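Local atomic coordinates of chemotaxis transducer (Pseudomonas aeruginosa, PDB entry 6GCV), a protein that probably acts as a chemoreceptor for nitrate, which its PilJ-type ligand-binding domain binds directly, to steer bacterial chemotaxis. Residues A[17-22]-A[70-75]. Sequence-based numbering, arbitrary orientation. Where two conformers were deposited one is given.
With ACT (acetate ion), chain F.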
loop_
_atom_site.group_PDB
_atom_site.type_symbol
_atom_site.label_atom_id
_atom_site.label_comp_id
_atom_site.label_asym_id
_atom_site.label_seq_id
_atom_site.Cartn_x
_atom_site.Cartn_y
_atom_site.Cartn_z
ATOM N N SER A 17 -18.381 -9.125 -1.186
ATOM C CA SER A 17 -17.355 -10.143 -1.183
ATOM C C SER A 17 -16.096 -9.633 -0.501
ATOM O O SER A 17 -15.790 -8.437 -0.598
ATOM C CB SER A 17 -16.996 -10.537 -2.610
ATOM O OG SER A 17 -16.394 -9.446 -3.264
ATOM N N PRO A 18 -15.342 -10.538 0.136
ATOM C CA PRO A 18 -14.051 -10.129 0.684
ATOM C C PRO A 18 -13.151 -9.526 -0.378
ATOM O O PRO A 18 -12.374 -8.623 -0.065
ATOM C CB PRO A 18 -13.460 -11.441 1.211
ATOM C CG PRO A 18 -14.642 -12.285 1.515
ATOM C CD PRO A 18 -15.699 -11.921 0.499
ATOM N N GLU A 19 -13.231 -10.032 -1.614
ATOM C CA GLU A 19 -12.393 -9.512 -2.680
ATOM C C GLU A 19 -12.685 -8.025 -2.950
ATOM O O GLU A 19 -11.787 -7.275 -3.322
ATOM C CB GLU A 19 -12.540 -10.357 -3.934
ATOM C CG GLU A 19 -11.864 -9.799 -5.176
ATOM C CD GLU A 19 -10.368 -9.719 -5.156
ATOM O OE1 GLU A 19 -9.712 -9.888 -4.125
ATOM O OE2 GLU A 19 -9.835 -9.435 -6.258
ATOM N N THR A 20 -13.935 -7.586 -2.750
ATOM C CA THR A 20 -14.252 -6.163 -2.939
ATOM C C THR A 20 -13.410 -5.292 -1.985
ATOM O O THR A 20 -12.817 -4.283 -2.378
ATOM C CB THR A 20 -15.752 -5.889 -2.731
ATOM O OG1 THR A 20 -16.509 -6.733 -3.607
ATOM C CG2 THR A 20 -16.109 -4.461 -2.974
ATOM N N ILE A 21 -13.363 -5.708 -0.721
ATOM C CA ILE A 21 -12.597 -4.992 0.293
ATOM C C ILE A 21 -11.080 -5.121 0.030
ATOM O O ILE A 21 -10.322 -4.176 0.226
ATOM C CB ILE A 21 -12.987 -5.437 1.721
ATOM C CG1 ILE A 21 -14.466 -5.162 2.006
ATOM C CG2 ILE A 21 -12.105 -4.770 2.770
ATOM C CD1 ILE A 21 -14.864 -3.711 1.925
ATOM N N ASN A 22 -10.651 -6.292 -0.427
ATOM C CA ASN A 22 -9.253 -6.495 -0.797
ATOM C C ASN A 22 -8.798 -5.536 -1.889
ATOM O O ASN A 22 -7.740 -4.907 -1.784
ATOM C CB ASN A 22 -8.994 -7.932 -1.229
ATOM C CG ASN A 22 -7.545 -8.191 -1.531
ATOM O OD1 ASN A 22 -6.681 -7.831 -0.733
ATOM N ND2 ASN A 22 -7.256 -8.758 -2.690
ATOM N N ALA A 70 -18.055 -8.808 -12.201
ATOM C CA ALA A 70 -18.524 -10.109 -11.743
ATOM C C ALA A 70 -17.433 -11.166 -11.815
ATOM O O ALA A 70 -17.289 -11.980 -10.885
ATOM C CB ALA A 70 -19.731 -10.544 -12.557
ATOM N N GLU A 71 -16.668 -11.145 -12.907
ATOM C CA GLU A 71 -15.591 -12.107 -13.122
ATOM C C GLU A 71 -14.556 -12.020 -12.007
ATOM O O GLU A 71 -14.047 -13.039 -11.546
ATOM C CB GLU A 71 -14.912 -11.865 -14.489
ATOM C CG GLU A 71 -13.803 -12.857 -14.842
ATOM C CD GLU A 71 -12.423 -12.476 -14.305
ATOM O OE1 GLU A 71 -12.193 -11.291 -13.981
ATOM O OE2 GLU A 71 -11.558 -13.374 -14.213
ATOM N N ARG A 72 -14.257 -10.794 -11.575
ATOM C CA ARG A 72 -13.269 -10.555 -10.536
ATOM C C ARG A 72 -13.851 -10.627 -9.119
ATOM O O ARG A 72 -13.121 -10.563 -8.133
ATOM C CB ARG A 72 -12.635 -9.189 -10.752
ATOM C CG ARG A 72 -11.322 -9.002 -10.034
ATOM C CD ARG A 72 -10.753 -7.609 -10.270
ATOM N NE ARG A 72 -9.436 -7.497 -9.665
ATOM C CZ ARG A 72 -8.760 -6.360 -9.511
ATOM N NH1 ARG A 72 -9.291 -5.207 -9.874
ATOM N NH2 ARG A 72 -7.583 -6.366 -8.920
ATOM N N ASN A 73 -15.166 -10.766 -9.022
ATOM C CA ASN A 73 -15.860 -10.824 -7.738
ATOM C C ASN A 73 -15.715 -9.522 -6.958
ATOM O O ASN A 73 -15.463 -9.543 -5.729
ATOM C CB ASN A 73 -15.417 -12.034 -6.911
ATOM C CG ASN A 73 -16.379 -12.387 -5.810
ATOM O OD1 ASN A 73 -15.992 -13.039 -4.839
ATOM N ND2 ASN A 73 -17.628 -11.936 -5.923
ATOM N N VAL A 74 -15.828 -8.413 -7.674
ATOM C CA VAL A 74 -15.861 -7.096 -7.063
ATOM C C VAL A 74 -17.269 -6.558 -7.194
ATOM O O VAL A 74 -17.786 -6.394 -8.303
ATOM C CB VAL A 74 -14.852 -6.124 -7.714
ATOM C CG1 VAL A 74 -15.002 -4.714 -7.174
ATOM C CG2 VAL A 74 -13.420 -6.608 -7.506
ATOM N N SER A 75 -17.883 -6.282 -6.057
ATOM C CA SER A 75 -19.246 -5.740 -5.977
ATOM C C SER A 75 -19.265 -4.226 -6.233
ATOM O O SER A 75 -18.407 -3.514 -5.732
ATOM C CB SER A 75 -19.808 -6.001 -4.550
ATOM O OG SER A 75 -19.632 -7.364 -4.119
HETATM C C ACT F . -7.172 -9.995 -9.958
HETATM O O ACT F . -5.950 -9.969 -9.688
HETATM O OXT ACT F . -8.053 -9.898 -9.067
HETATM C CH3 ACT F . -7.593 -10.124 -11.399
HETATM O O HOH W 1 -14.162 -12.773 -2.406
HETATM O O HOH W 2 -10.909 -12.075 -7.896
#
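Ser17, the N-cap of helix 18-42, and Thr20 in its first turn grip segment 70-75, part of the loop between helix 48-67 and helix 80-103 at one end of the PilJ-type four-helix bundle. Three hydrogen bonds meet at Ser17 OG: it donates to Asn73 O at 2.6 Å, tilted 32° from the carbonyl plane, and accepts from both the backbone N and the hydroxyl of Thr20. Its first torsion sets OG between the backbone N and the carbonyl carbon, where it can cap Thr20 N. Thr20 OG1, committed as a donor to Ser17 OG at 2.7 Å, receives Ser75 N at 2.8 Å in an almost perfectly straight bond (179°). A relay thus runs from Ser75 N through two hydroxyls to Asn73 O and holds the loop backbone against the helix start. The amide of Asn73 lies alongside Ser17 CB, and a water joins its OD1 to Glu19 N. Glu19 runs alongside the carbonyls of Arg72 and Asn73; with CG anti to its backbone N, it lays CG 3.3 Å from Arg72 O, and the bend at chi2 then turns the carboxylate so that OE1 accepts from Asn22 ND2 while OE2 faces Arg72. The carboxylate and guanidinium planes stand 71° apart. OE2 lies well out of the guanidinium plane with no N-H aimed at it, so its long salt bridge to Arg72 NE (3.9 Å) works by charge alone. Arg72 NH1 forms a salt bridge with Asp64 and a hydrogen bond with Ser61, both on helix 48-67, tying the loop back to the preceding helix. The N-H of Arg72 NE is instead spent on an acetate, probably from the crystallisation liquor, whose OXT sits in plane at the guanidinium edge, 2.8 Å from NE.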